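Local coordinates for protein beta-galactosidase (Trichoderma reesei, PDB 3OG2) that probably hydrolyses terminal non-reducing beta-D-galactose residues from beta-D-galactosides, as a glycoprotein member of glycoside hydrolase family 35, at residues R39-S44 against G374-T379; T463-T468 against E494-N499; L529-S534 against I547-R552. One frame throughout, in Å; residues are numbered along the deposited sequence. Where two conformers were deposited one is given.

Contact 1: R39-S44 against G374-T379; sequences RVVIFS and GYITAT
Tyr375 OH, at the far end of the ring that meets Val41, lies between two backbone carbonyls: its proton goes chiefly to Val316 O, with Met312 O a weak second acceptor. With the phenol end held in this way, the ring offers an edge to Val41: Val41 CG2 lies near the ring plane, 3.8 Å from Tyr375 CD2. The same methyl makes the closest approach of the contact, 3.5 Å to Ile376 CG1, the two side chains lying antiparallel alongside one another. It gets there because Val41 CG2 is anti to the carbonyl carbon while CG1 takes the place opposite N (chi1 174°). The end of the same isoleucine branch, Ile376 CD1, comes 3.8 Å from Val40 C, and the other branch, Ile376 CG2, lies 3.9 Å from Arg39 CD. Arg39 runs extended from CG to NE and turns one guanidinium face to Thr377, whose CG2 is 3.8 Å from Arg39 NE; the polar end goes to Asp29 (salt bridge) and Ser32. Van der Waals packing, apolar but for the Arg39 guanidinium, joins strand 38-47 of the TIM-barrel sheet to the short, weakly bonded helix 374-377, with helix 357-370 touching Tyr375 through Leu369.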
ATOM      1  N   ARG A  39      19.473  17.388 -11.105  1.00  9.58           N
ATOM      2  CA  ARG A  39      18.223  17.731 -10.419  1.00  9.64           C
ATOM      3  C   ARG A  39      17.127  16.755 -10.818  1.00  9.41           C
ATOM      4  O   ARG A  39      17.034  16.396 -12.014  1.00 11.08           O
ATOM      5  CB  ARG A  39      17.731  19.126 -10.822  1.00 10.18           C
ATOM      6  CG  ARG A  39      18.547  20.266 -10.205  1.00 11.37           C
ATOM      7  CD  ARG A  39      17.738  21.540 -10.456  1.00 12.31           C
ATOM      8  NE  ARG A  39      18.439  22.704  -9.892  1.00 12.51           N
ATOM      9  CZ  ARG A  39      18.433  23.066  -8.618  1.00 11.11           C
ATOM     10  NH1 ARG A  39      17.755  22.317  -7.701  1.00 11.06           N
ATOM     11  NH2 ARG A  39      19.108  24.159  -8.271  1.00 13.54           N
ATOM     12  N   VAL A  40      16.272  16.387  -9.883  1.00  8.71           N
ATOM     13  CA  VAL A  40      15.194  15.436 -10.188  0.50  8.64           C
ATOM     14  C   VAL A  40      13.968  15.821  -9.383  1.00  8.31           C
ATOM     15  O   VAL A  40      14.081  16.357  -8.273  1.00 11.02           O
ATOM     16  CB  VAL A  40      15.673  14.007  -9.933  0.50 10.29           C
ATOM     17  CG1 VAL A  40      16.144  13.804  -8.475  0.50 13.26           C
ATOM     18  CG2 VAL A  40      14.597  12.963 -10.266  0.50 13.24           C
ATOM     19  N   VAL A  41      12.788  15.560  -9.927  1.00  8.02           N
ATOM     20  CA  VAL A  41      11.557  15.546  -9.169  1.00  8.42           C
ATOM     21  C   VAL A  41      11.422  14.121  -8.660  1.00  7.97           C
ATOM     22  O   VAL A  41      11.285  13.191  -9.500  1.00  8.88           O
ATOM     23  CB  VAL A  41      10.334  15.952 -10.003  1.00  9.68           C
ATOM     24  CG1 VAL A  41       9.041  15.762  -9.176  1.00 11.75           C
ATOM     25  CG2 VAL A  41      10.453  17.364 -10.507  1.00 12.87           C
ATOM     26  N   ILE A  42      11.497  13.891  -7.357  1.00  7.75           N
ATOM     27  CA  ILE A  42      11.263  12.545  -6.807  1.00  7.57           C
ATOM     28  C   ILE A  42       9.751  12.332  -6.749  1.00  7.20           C
ATOM     29  O   ILE A  42       9.018  13.069  -6.069  1.00  8.07           O
ATOM     30  CB  ILE A  42      11.892  12.417  -5.418  1.00  7.36           C
ATOM     31  CG1 ILE A  42      13.422  12.521  -5.490  1.00  8.84           C
ATOM     32  CG2 ILE A  42      11.402  11.146  -4.726  1.00  8.53           C
ATOM     33  CD1 ILE A  42      14.041  11.372  -6.287  1.00  9.21           C
ATOM     34  N   PHE A  43       9.294  11.351  -7.491  1.00  7.30           N
ATOM     35  CA  PHE A  43       7.858  11.003  -7.533  1.00  7.53           C
ATOM     36  C   PHE A  43       7.855   9.533  -7.147  1.00  6.86           C
ATOM     37  O   PHE A  43       8.384   8.698  -7.890  1.00  7.39           O
ATOM     38  CB  PHE A  43       7.273  11.281  -8.911  1.00  7.56           C
ATOM     39  CG  PHE A  43       5.755  11.562  -8.890  1.00  7.48           C
ATOM     40  CD1 PHE A  43       4.914  11.325  -7.807  1.00  8.99           C
ATOM     41  CD2 PHE A  43       5.187  12.083 -10.052  1.00 10.52           C
ATOM     42  CE1 PHE A  43       3.536  11.576  -7.852  1.00  9.36           C
ATOM     43  CE2 PHE A  43       3.814  12.345 -10.089  1.00 10.81           C
ATOM     44  CZ  PHE A  43       2.976  12.101  -9.020  1.00 10.33           C
ATOM     45  N   SER A  44       7.311   9.232  -5.983  1.00  6.84           N
ATOM     46  CA  SER A  44       7.469   7.963  -5.277  1.00  7.22           C
ATOM     47  C   SER A  44       6.152   7.327  -4.953  1.00  6.32           C
ATOM     48  O   SER A  44       5.175   8.062  -4.747  1.00  8.05           O
ATOM     49  CB  SER A  44       8.244   8.300  -3.978  1.00 10.08           C
ATOM     50  OG  SER A  44       8.437   7.115  -3.197  1.00 10.60           O
ATOM     51  N   GLY A 374      12.049  22.310 -16.009  1.00  9.32           N
ATOM     52  CA  GLY A 374      11.823  23.691 -15.712  1.00  9.56           C
ATOM     53  C   GLY A 374      10.851  23.838 -14.578  1.00  9.21           C
ATOM     54  O   GLY A 374      10.823  24.889 -13.908  1.00 11.04           O
ATOM     55  N   TYR A 375      10.056  22.824 -14.307  1.00  8.24           N
ATOM     56  CA  TYR A 375       9.174  22.881 -13.125  1.00  8.51           C
ATOM     57  C   TYR A 375       9.959  23.045 -11.831  1.00  8.43           C
ATOM     58  O   TYR A 375       9.533  23.699 -10.869  1.00 10.94           O
ATOM     59  CB  TYR A 375       8.322  21.607 -13.109  1.00  8.88           C
ATOM     60  CG  TYR A 375       7.635  21.327 -11.774  1.00  8.57           C
ATOM     61  CD1 TYR A 375       6.457  21.960 -11.412  1.00  9.75           C
ATOM     62  CD2 TYR A 375       8.191  20.398 -10.882  1.00  8.73           C
ATOM     63  CE1 TYR A 375       5.833  21.711 -10.208  1.00  9.76           C
ATOM     64  CE2 TYR A 375       7.578  20.120  -9.674  1.00  9.63           C
ATOM     65  CZ  TYR A 375       6.397  20.789  -9.335  1.00 10.48           C
ATOM     66  OH  TYR A 375       5.744  20.552  -8.166  1.00 10.41           O
ATOM     67  N   ILE A 376      11.145  22.464 -11.753  1.00  9.68           N
ATOM     68  CA  ILE A 376      11.906  22.459 -10.521  1.00 10.57           C
ATOM     69  C   ILE A 376      12.359  23.841 -10.159  1.00 12.82           C
ATOM     70  O   ILE A 376      12.395  24.186  -8.966  1.00 16.62           O
ATOM     71  CB  ILE A 376      13.116  21.537 -10.643  1.00 10.86           C
ATOM     72  CG1 ILE A 376      12.667  20.092 -10.827  1.00 12.00           C
ATOM     73  CG2 ILE A 376      13.977  21.719  -9.390  1.00 13.21           C
ATOM     74  CD1 ILE A 376      13.770  19.130 -11.199  1.00 13.81           C
ATOM     75  N   THR A 377      12.735  24.640 -11.189  1.00 13.00           N
ATOM     76  CA  THR A 377      13.349  25.913 -10.735  1.00 17.29           C
ATOM     77  C   THR A 377      12.386  27.070 -10.928  1.00 17.84           C
ATOM     78  O   THR A 377      12.793  28.187 -10.586  1.00 24.07           O
ATOM     79  CB  THR A 377      14.675  26.111 -11.457  1.00 20.28           C
ATOM     80  OG1 THR A 377      14.353  25.945 -12.851  1.00 21.85           O
ATOM     81  CG2 THR A 377      15.734  25.083 -11.042  1.00 23.04           C
ATOM     82  N   ALA A 378      11.175  26.816 -11.386  1.00 12.70           N
ATOM     83  CA  ALA A 378      10.123  27.854 -11.419  1.00 12.82           C
ATOM     84  C   ALA A 378       9.765  28.168  -9.983  1.00 14.93           C
ATOM     85  O   ALA A 378       9.805  27.296  -9.101  1.00 25.87           O
ATOM     86  CB  ALA A 378       8.925  27.378 -12.219  1.00 13.97           C
ATOM     87  N   THR A 379       9.393  29.395  -9.671  1.00 11.69           N
ATOM     88  CA  THR A 379       8.996  29.762  -8.318  1.00 11.53           C
ATOM     89  C   THR A 379       7.501  29.769  -8.118  1.00 10.92           C
ATOM     90  O   THR A 379       6.800  30.544  -8.799  1.00 11.41           O
ATOM     91  CB  THR A 379       9.488  31.206  -8.045  1.00 15.33           C
ATOM     92  OG1 THR A 379      10.916  31.267  -8.228  1.00 17.66           O
ATOM     93  CG2 THR A 379       9.166  31.575  -6.604  1.00 19.51           C
TER

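Contact 2: T463-T468 against E494-N499; sequences TLLYST and EFAVKN
Glu494, Lys498 and Tyr466 are among the residues most covered here; Tyr466 OH donates to Glu494 OE2 at 2.5 Å. The phenol reaches OE2 on its anti side, 30° out of the carboxylate plane, and ring and carboxylate are turned 48° against each other. OE2 also accepts from Gln438 N, and OE1 from Leu439 N and Gln530 NE2, so four bonds fix this buried group; such donors would be expected to favour its ionised form. The main chain of Glu494 is held reciprocally by Thr468: Glu494 N donates to Thr468 OG1 (2.9 Å), which also bonds His493 ND1, and Thr468 N donates to Glu494 O (3.0 Å). A chi1 of 57° tucks Tyr466 CG over its own backbone and lays the ring across the neighbouring strand. Ala496 CB sits over one face in a CH-pi contact, 3.9 Å from the ring centroid of Tyr466. At the other end Lys498 runs extended beside Thr463, pointing the same way, with Lys498 CE 3.9 Å from Thr463 CG2, while NZ goes to Asp456 in a salt bridge. A water bridges the backbones there, accepting from Thr463 N and donating to Lys498 O. The ladder includes Ala496 N to Tyr466 O (3.0 Å), but Leu465 N reaches Ala496 O only weakly. Between the pairs Leu464-Val497 and Tyr466-Ala496 the register slips by one residue, the signature of a beta bulge in an antiparallel sheet.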
ATOM      1  N   THR A 463      10.570  25.099 -28.942  1.00 13.52           N
ATOM      2  CA  THR A 463       9.957  25.674 -27.734  1.00 14.88           C
ATOM      3  C   THR A 463       8.479  25.893 -27.935  1.00 12.36           C
ATOM      4  O   THR A 463       8.103  26.427 -28.999  1.00 12.60           O
ATOM      5  CB  THR A 463      10.572  27.032 -27.370  1.00 18.66           C
ATOM      6  OG1 THR A 463      11.995  26.880 -27.262  1.00 23.12           O
ATOM      7  CG2 THR A 463      10.015  27.532 -26.028  1.00 24.07           C
ATOM      8  N   LEU A 464       7.704  25.434 -26.957  1.00 13.28           N
ATOM      9  CA  LEU A 464       6.295  25.817 -26.959  1.00 13.47           C
ATOM     10  C   LEU A 464       6.175  27.199 -26.362  1.00 11.43           C
ATOM     11  O   LEU A 464       6.430  27.350 -25.158  1.00 12.85           O
ATOM     12  CB  LEU A 464       5.392  24.939 -26.085  1.00 15.88           C
ATOM     13  CG  LEU A 464       5.329  23.488 -26.537  1.00 16.12           C
ATOM     14  CD1 LEU A 464       4.565  22.618 -25.543  1.00 12.93           C
ATOM     15  CD2 LEU A 464       4.623  23.402 -27.870  1.00 29.32           C
ATOM     16  N   LEU A 465       5.808  28.184 -27.156  1.00 12.12           N
ATOM     17  CA  LEU A 465       5.553  29.516 -26.592  1.00 12.37           C
ATOM     18  C   LEU A 465       4.457  29.403 -25.560  1.00 11.67           C
ATOM     19  O   LEU A 465       4.567  30.016 -24.483  1.00 12.93           O
ATOM     20  CB  LEU A 465       5.202  30.427 -27.755  1.00 14.22           C
ATOM     21  CG  LEU A 465       4.895  31.860 -27.296  1.00 14.02           C
ATOM     22  CD1 LEU A 465       6.194  32.498 -26.825  1.00 16.10           C
ATOM     23  CD2 LEU A 465       4.246  32.653 -28.425  1.00 15.02           C
ATOM     24  N   TYR A 466       3.425  28.593 -25.846  1.00 11.01           N
ATOM     25  CA  TYR A 466       2.457  28.250 -24.794  1.00 10.94           C
ATOM     26  C   TYR A 466       1.767  26.957 -25.205  1.00  9.35           C
ATOM     27  O   TYR A 466       1.743  26.624 -26.398  1.00 11.05           O
ATOM     28  CB  TYR A 466       1.435  29.350 -24.523  1.00 10.83           C
ATOM     29  CG  TYR A 466       0.639  29.745 -25.764  1.00 11.64           C
ATOM     30  CD1 TYR A 466      -0.503  29.066 -26.161  1.00 10.99           C
ATOM     31  CD2 TYR A 466       1.053  30.840 -26.543  1.00 12.73           C
ATOM     32  CE1 TYR A 466      -1.251  29.421 -27.294  1.00 11.41           C
ATOM     33  CE2 TYR A 466       0.320  31.191 -27.679  1.00 12.54           C
ATOM     34  CZ  TYR A 466      -0.814  30.492 -28.034  1.00 12.64           C
ATOM     35  OH  TYR A 466      -1.459  30.903 -29.192  1.00 14.73           O
ATOM     36  N   SER A 467       1.160  26.326 -24.228  1.00  9.89           N
ATOM     37  CA  SER A 467       0.178  25.284 -24.543  1.00  9.82           C
ATOM     38  C   SER A 467      -0.896  25.242 -23.474  1.00  9.31           C
ATOM     39  O   SER A 467      -0.540  25.277 -22.268  1.00 10.20           O
ATOM     40  CB  SER A 467       0.864  23.916 -24.605  1.00 10.89           C
ATOM     41  OG  SER A 467      -0.122  22.906 -24.875  1.00 10.04           O
ATOM     42  N   THR A 468      -2.152  25.158 -23.891  1.00  9.24           N
ATOM     43  CA  THR A 468      -3.222  24.934 -22.946  1.00  9.63           C
ATOM     44  C   THR A 468      -3.408  23.432 -22.760  1.00 10.13           C
ATOM     45  O   THR A 468      -3.750  22.962 -21.655  1.00 11.91           O
ATOM     46  CB  THR A 468      -4.549  25.556 -23.387  1.00 10.59           C
ATOM     47  OG1 THR A 468      -5.003  24.903 -24.586  1.00 11.49           O
ATOM     48  CG2 THR A 468      -4.380  27.035 -23.763  1.00 13.26           C
ATOM     49  N   GLU A 494      -5.192  25.108 -27.507  1.00 10.28           N
ATOM     50  CA  GLU A 494      -4.325  25.808 -28.455  1.00 10.57           C
ATOM     51  C   GLU A 494      -2.889  25.750 -27.952  1.00  9.56           C
ATOM     52  O   GLU A 494      -2.667  25.830 -26.721  1.00 10.96           O
ATOM     53  CB  GLU A 494      -4.843  27.247 -28.611  1.00 11.66           C
ATOM     54  CG  GLU A 494      -4.119  27.940 -29.760  1.00 12.49           C
ATOM     55  CD  GLU A 494      -4.622  29.380 -29.859  1.00 12.24           C
ATOM     56  OE1 GLU A 494      -5.714  29.603 -30.451  1.00 14.32           O
ATOM     57  OE2 GLU A 494      -3.916  30.244 -29.260  1.00 13.92           O
ATOM     58  N   PHE A 495      -1.947  25.637 -28.872  1.00 10.33           N
ATOM     59  CA  PHE A 495      -0.542  25.744 -28.504  1.00 10.04           C
ATOM     60  C   PHE A 495       0.174  26.481 -29.637  1.00 10.40           C
ATOM     61  O   PHE A 495      -0.316  26.554 -30.764  1.00 12.43           O
ATOM     62  CB  PHE A 495       0.128  24.416 -28.182  1.00 10.90           C
ATOM     63  CG  PHE A 495       0.120  23.406 -29.295  1.00 11.27           C
ATOM     64  CD1 PHE A 495      -1.052  22.680 -29.585  1.00 12.54           C
ATOM     65  CD2 PHE A 495       1.291  23.178 -29.984  1.00 13.18           C
ATOM     66  CE1 PHE A 495      -1.017  21.710 -30.588  1.00 13.94           C
ATOM     67  CE2 PHE A 495       1.327  22.238 -30.988  1.00 16.16           C
ATOM     68  CZ  PHE A 495       0.172  21.502 -31.270  1.00 14.52           C
ATOM     69  N   ALA A 496       1.337  26.998 -29.301  1.00 10.81           N
ATOM     70  CA  ALA A 496       2.069  27.745 -30.310  1.00 11.21           C
ATOM     71  C   ALA A 496       3.540  27.325 -30.201  1.00 10.73           C
ATOM     72  O   ALA A 496       4.067  27.188 -29.105  1.00 12.70           O
ATOM     73  CB  ALA A 496       1.933  29.233 -30.102  1.00 13.06           C
ATOM     74  N   VAL A 497       4.166  27.146 -31.343  1.00 11.56           N
ATOM     75  CA  VAL A 497       5.537  26.679 -31.427  1.00 12.15           C
ATOM     76  C   VAL A 497       6.391  27.775 -32.038  1.00 12.17           C
ATOM     77  O   VAL A 497       6.086  28.257 -33.140  1.00 13.28           O
ATOM     78  CB  VAL A 497       5.669  25.382 -32.253  1.00 12.08           C
ATOM     79  CG1 VAL A 497       7.102  24.871 -32.213  1.00 14.52           C
ATOM     80  CG2 VAL A 497       4.706  24.311 -31.707  1.00 15.05           C
ATOM     81  N   LYS A 498       7.450  28.192 -31.319  1.00 13.89           N
ATOM     82  CA  LYS A 498       8.361  29.180 -31.929  1.00 14.46           C
ATOM     83  C   LYS A 498       8.966  28.605 -33.222  1.00 14.44           C
ATOM     84  O   LYS A 498       9.078  27.366 -33.234  1.00 15.12           O
ATOM     85  CB  LYS A 498       9.476  29.576 -30.959  1.00 16.80           C
ATOM     86  CG  LYS A 498       8.916  30.145 -29.642  1.00 20.92           C
ATOM     87  CD  LYS A 498      10.157  30.713 -28.900  1.00 29.54           C
ATOM     88  CE  LYS A 498       9.797  31.158 -27.501  1.00 36.75           C
ATOM     89  NZ  LYS A 498      11.000  31.221 -26.602  1.00 32.71           N
ATOM     90  N   ASN A 499       9.280  29.453 -34.185  1.00 15.13           N
ATOM     91  CA  ASN A 499       9.721  29.001 -35.523  1.00 16.43           C
ATOM     92  C   ASN A 499      10.428  27.650 -35.546  1.00 16.26           C
ATOM     93  O   ASN A 499      11.562  27.506 -35.105  1.00 17.74           O
ATOM     94  CB  ASN A 499      10.680  30.053 -36.092  1.00 21.23           C
ATOM     95  CG  ASN A 499      11.178  29.646 -37.454  1.00 24.72           C
ATOM     96  OD1 ASN A 499      10.834  28.644 -38.088  1.00 25.71           O
ATOM     97  ND2 ASN A 499      12.048  30.544 -37.920  1.00 28.92           N
TER
HETATM   98  O   HOH W   1      10.643  25.885 -31.629  1.00 15.54           O

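Contact 3: L529-S534 against I547-R552; sequences LQWTAS and IYMVDR
The backbones of 529-534 and 547-552 run 38° apart over their touching parts and form no strand pair, approaching most closely at Ala533 and Asp551, whose CA atoms are 5.0 Å apart. Trp531 spans the gap to Met549 and Val550, its indole spreading over Met549. Met549 CB lies 3.5 Å from the centroid of the six-membered ring of Trp531 and 8° off its normal, a CH-pi contact. Met549 SD stands over the five-membered ring of Trp531, 3.8 Å from its centroid and 12° off the normal, which makes a Met-aromatic contact. One methionine thus covers both rings on the same face, CG lying near the bond they share. The edge of the indole is used as well: Val550 O lies in the ring plane, 3.4 Å from Trp531 CH2. Further along, Ser534 O packs against the side chain of Asp551, 3.3 Å from Asp551 CG. A water accepts from Asp551 N at 3.0 Å and lies 2.8 Å from Ser534 O, so it links the two main chains where they come together. Asp551 is the N-cap of helix 552-555, its side chain capping a backbone N there, and OD1 bonds Ser554 OG. Strand 527-532 belongs to the eight-strand antiparallel sheet and strand 545-551 to the five-strand mixed sheet, so the Trp531-Met549 contact joins the two, with Leu485 of strand 481-487 touching Trp531 and Val540 of strand 538-542 touching Met549.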
ATOM      1  N   LEU A 529      -1.591  26.366 -33.295  1.00 12.53           N
ATOM      2  CA  LEU A 529      -2.423  25.220 -33.640  1.00 11.19           C
ATOM      3  C   LEU A 529      -3.560  25.135 -32.652  1.00 11.29           C
ATOM      4  O   LEU A 529      -3.313  25.185 -31.466  1.00 11.96           O
ATOM      5  CB  LEU A 529      -1.617  23.902 -33.560  1.00 12.95           C
ATOM      6  CG  LEU A 529      -0.452  23.816 -34.560  1.00 15.40           C
ATOM      7  CD1 LEU A 529       0.832  24.390 -33.899  1.00 15.80           C
ATOM      8  CD2 LEU A 529      -0.151  22.416 -35.045  1.00 18.82           C
ATOM      9  N   GLN A 530      -4.779  24.998 -33.147  1.00 12.61           N
ATOM     10  CA  GLN A 530      -5.955  24.810 -32.330  1.00 12.75           C
ATOM     11  C   GLN A 530      -6.568  23.446 -32.651  1.00 15.02           C
ATOM     12  O   GLN A 530      -6.592  23.028 -33.819  1.00 18.87           O
ATOM     13  CB  GLN A 530      -6.959  25.928 -32.636  1.00 19.48           C
ATOM     14  CG  GLN A 530      -7.892  26.210 -31.490  1.00 23.33           C
ATOM     15  CD  GLN A 530      -8.643  27.501 -31.760  1.00 21.92           C
ATOM     16  OE1 GLN A 530      -9.543  27.383 -32.561  1.00 24.69           O
ATOM     17  NE2 GLN A 530      -8.277  28.577 -31.130  1.00 15.60           N
ATOM     18  N   TRP A 531      -7.101  22.747 -31.651  1.00 14.45           N
ATOM     19  CA  TRP A 531      -7.692  21.467 -31.947  1.00 14.08           C
ATOM     20  C   TRP A 531      -8.712  21.193 -30.850  1.00 11.93           C
ATOM     21  O   TRP A 531      -8.555  21.732 -29.735  1.00 13.09           O
ATOM     22  CB  TRP A 531      -6.615  20.385 -31.992  1.00 19.21           C
ATOM     23  CG  TRP A 531      -5.685  20.379 -30.773  1.00 24.25           C
ATOM     24  CD1 TRP A 531      -4.745  21.238 -30.274  1.00 24.31           C
ATOM     25  CD2 TRP A 531      -5.637  19.323 -29.806  1.00 18.31           C
ATOM     26  NE1 TRP A 531      -4.156  20.753 -29.105  1.00 19.25           N
ATOM     27  CE2 TRP A 531      -4.659  19.593 -28.773  1.00 18.25           C
ATOM     28  CE3 TRP A 531      -6.374  18.094 -29.741  1.00 19.00           C
ATOM     29  CZ2 TRP A 531      -4.386  18.742 -27.708  1.00 13.55           C
ATOM     30  CZ3 TRP A 531      -6.084  17.291 -28.687  1.00 17.42           C
ATOM     31  CH2 TRP A 531      -5.142  17.584 -27.723  1.00 16.59           C
ATOM     32  N   THR A 532      -9.706  20.387 -31.158  1.00 14.54           N
ATOM     33  CA  THR A 532     -10.657  19.976 -30.129  1.00 14.54           C
ATOM     34  C   THR A 532     -10.468  18.495 -29.863  1.00 13.87           C
ATOM     35  O   THR A 532     -10.549  17.693 -30.800  1.00 17.65           O
ATOM     36  CB  THR A 532     -12.103  20.272 -30.594  1.00 17.89           C
ATOM     37  OG1 THR A 532     -12.240  21.697 -30.707  1.00 20.79           O
ATOM     38  CG2 THR A 532     -13.101  19.796 -29.553  1.00 17.20           C
ATOM     39  N   ALA A 533     -10.155  18.147 -28.620  1.00 11.00           N
ATOM     40  CA  ALA A 533      -9.806  16.757 -28.322  1.00 10.46           C
ATOM     41  C   ALA A 533     -11.002  15.837 -28.520  1.00 11.58           C
ATOM     42  O   ALA A 533     -12.166  16.153 -28.244  1.00 13.39           O
ATOM     43  CB  ALA A 533      -9.294  16.732 -26.891  1.00 13.28           C
ATOM     44  N   SER A 534     -10.667  14.637 -29.041  1.00 12.19           N
ATOM     45  CA  SER A 534     -11.708  13.651 -29.316  1.00 12.72           C
ATOM     46  C   SER A 534     -11.034  12.313 -29.405  1.00 13.24           C
ATOM     47  O   SER A 534      -9.824  12.229 -29.271  1.00 13.27           O
ATOM     48  CB  SER A 534     -12.464  13.940 -30.620  1.00 14.12           C
ATOM     49  OG  SER A 534     -11.630  13.618 -31.741  1.00 14.35           O
ATOM     50  N   ILE A 547       3.844  16.467 -33.551  1.00  9.64           N
ATOM     51  CA  ILE A 547       2.976  16.583 -32.381  0.50  8.76           C
ATOM     52  C   ILE A 547       1.773  15.650 -32.556  1.00  9.23           C
ATOM     53  O   ILE A 547       1.092  15.742 -33.584  1.00  9.45           O
ATOM     54  CB  ILE A 547       2.525  18.028 -32.106  0.50  6.91           C
ATOM     55  CG1 ILE A 547       3.685  19.016 -32.233  0.50  7.82           C
ATOM     56  CG2 ILE A 547       1.878  18.082 -30.728  0.50  9.24           C
ATOM     57  CD1 ILE A 547       3.687  19.875 -33.495  0.50  8.26           C
ATOM     58  N   TYR A 548       1.593  14.803 -31.549  1.00  9.09           N
ATOM     59  CA  TYR A 548       0.444  13.897 -31.475  1.00  8.73           C
ATOM     60  C   TYR A 548      -0.523  14.492 -30.495  1.00  8.85           C
ATOM     61  O   TYR A 548      -0.149  14.733 -29.325  1.00 10.66           O
ATOM     62  CB  TYR A 548       0.903  12.524 -31.005  1.00  9.44           C
ATOM     63  CG  TYR A 548       1.856  11.819 -31.935  1.00 10.10           C
ATOM     64  CD1 TYR A 548       3.197  12.210 -32.021  1.00 12.53           C
ATOM     65  CD2 TYR A 548       1.475  10.755 -32.738  1.00 12.82           C
ATOM     66  CE1 TYR A 548       4.089  11.581 -32.861  1.00 12.83           C
ATOM     67  CE2 TYR A 548       2.374  10.115 -33.596  1.00 12.41           C
ATOM     68  CZ  TYR A 548       3.684  10.535 -33.667  1.00 12.43           C
ATOM     69  OH  TYR A 548       4.594   9.891 -34.489  1.00 14.04           O
ATOM     70  N   MET A 549      -1.756  14.768 -30.931  1.00  9.51           N
ATOM     71  CA  MET A 549      -2.773  15.455 -30.134  1.00  8.68           C
ATOM     72  C   MET A 549      -3.889  14.465 -29.846  1.00  9.14           C
ATOM     73  O   MET A 549      -4.588  14.092 -30.811  1.00 10.51           O
ATOM     74  CB  MET A 549      -3.279  16.650 -30.914  1.00  9.65           C
ATOM     75  CG  MET A 549      -2.244  17.796 -30.985  1.00 12.45           C
ATOM     76  SD  MET A 549      -2.631  18.918 -32.361  1.00 13.12           S
ATOM     77  CE  MET A 549      -1.709  18.092 -33.643  1.00 12.77           C
ATOM     78  N   VAL A 550      -4.076  14.055 -28.609  1.00  9.07           N
ATOM     79  CA  VAL A 550      -5.024  13.011 -28.288  1.00  8.89           C
ATOM     80  C   VAL A 550      -5.982  13.450 -27.177  1.00  8.71           C
ATOM     81  O   VAL A 550      -5.748  14.457 -26.501  1.00 10.14           O
ATOM     82  CB  VAL A 550      -4.294  11.718 -27.847  1.00  9.57           C
ATOM     83  CG1 VAL A 550      -3.445  11.189 -29.005  1.00 12.45           C
ATOM     84  CG2 VAL A 550      -3.442  11.936 -26.600  1.00 11.01           C
ATOM     85  N   ASP A 551      -7.058  12.660 -26.985  1.00  9.35           N
ATOM     86  CA  ASP A 551      -7.863  12.942 -25.795  1.00  9.65           C
ATOM     87  C   ASP A 551      -7.278  12.176 -24.624  1.00  8.91           C
ATOM     88  O   ASP A 551      -6.424  11.268 -24.703  1.00 10.40           O
ATOM     89  CB  ASP A 551      -9.325  12.641 -26.041  1.00 10.88           C
ATOM     90  CG  ASP A 551      -9.648  11.174 -26.188  1.00 14.27           C
ATOM     91  OD1 ASP A 551      -8.738  10.352 -26.450  1.00 18.66           O
ATOM     92  OD2 ASP A 551     -10.863  10.881 -26.100  1.00 23.64           O
ATOM     93  N   ARG A 552      -7.760  12.541 -23.424  1.00  9.55           N
ATOM     94  CA  ARG A 552      -7.244  11.940 -22.189  1.00  9.22           C
ATOM     95  C   ARG A 552      -7.385  10.443 -22.184  1.00  8.64           C
ATOM     96  O   ARG A 552      -6.479   9.720 -21.783  1.00  9.50           O
ATOM     97  CB  ARG A 552      -8.058  12.497 -20.998  1.00 11.28           C
ATOM     98  CG  ARG A 552      -7.535  11.935 -19.697  1.00 12.23           C
ATOM     99  CD  ARG A 552      -8.524  12.241 -18.549  1.00 17.55           C
ATOM    100  NE  ARG A 552      -8.560  13.666 -18.212  1.00 17.20           N
ATOM    101  CZ  ARG A 552      -9.489  14.576 -18.388  1.00 17.90           C
ATOM    102  NH1 ARG A 552     -10.700  14.330 -18.953  1.00 29.90           N
ATOM    103  NH2 ARG A 552      -9.208  15.796 -17.967  1.00 18.71           N
TER
HETATM  104  O   HOH W   2      -7.306  11.134 -29.521  1.00 15.91           O

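In the fold
All three contacts are mainly buried, with partly exposed margins at Arg39 and Thr377 in contact 1, Thr463 and Lys498 in contact 2 and Ser534 in contact 3; they differ in what they join. Contact 1 ties strand 38-47 of the barrel to the short helix 374-377 by mainly apolar packing; its centre is about 21 Å from that of contact 2, and the two do not touch. Contacts 2 and 3, with centres about 13 Å apart, share one antiparallel sheet: Phe495 O and Leu529 N are 2.8 Å apart, probably hydrogen-bonded. Contact 2 works within that sheet, through backbone bonds and a buried polar pair, whereas contact 3 packs it onto a second sheet through an aromatic face, sulfur and one water. Phe495 packs against Trp531, connecting the two.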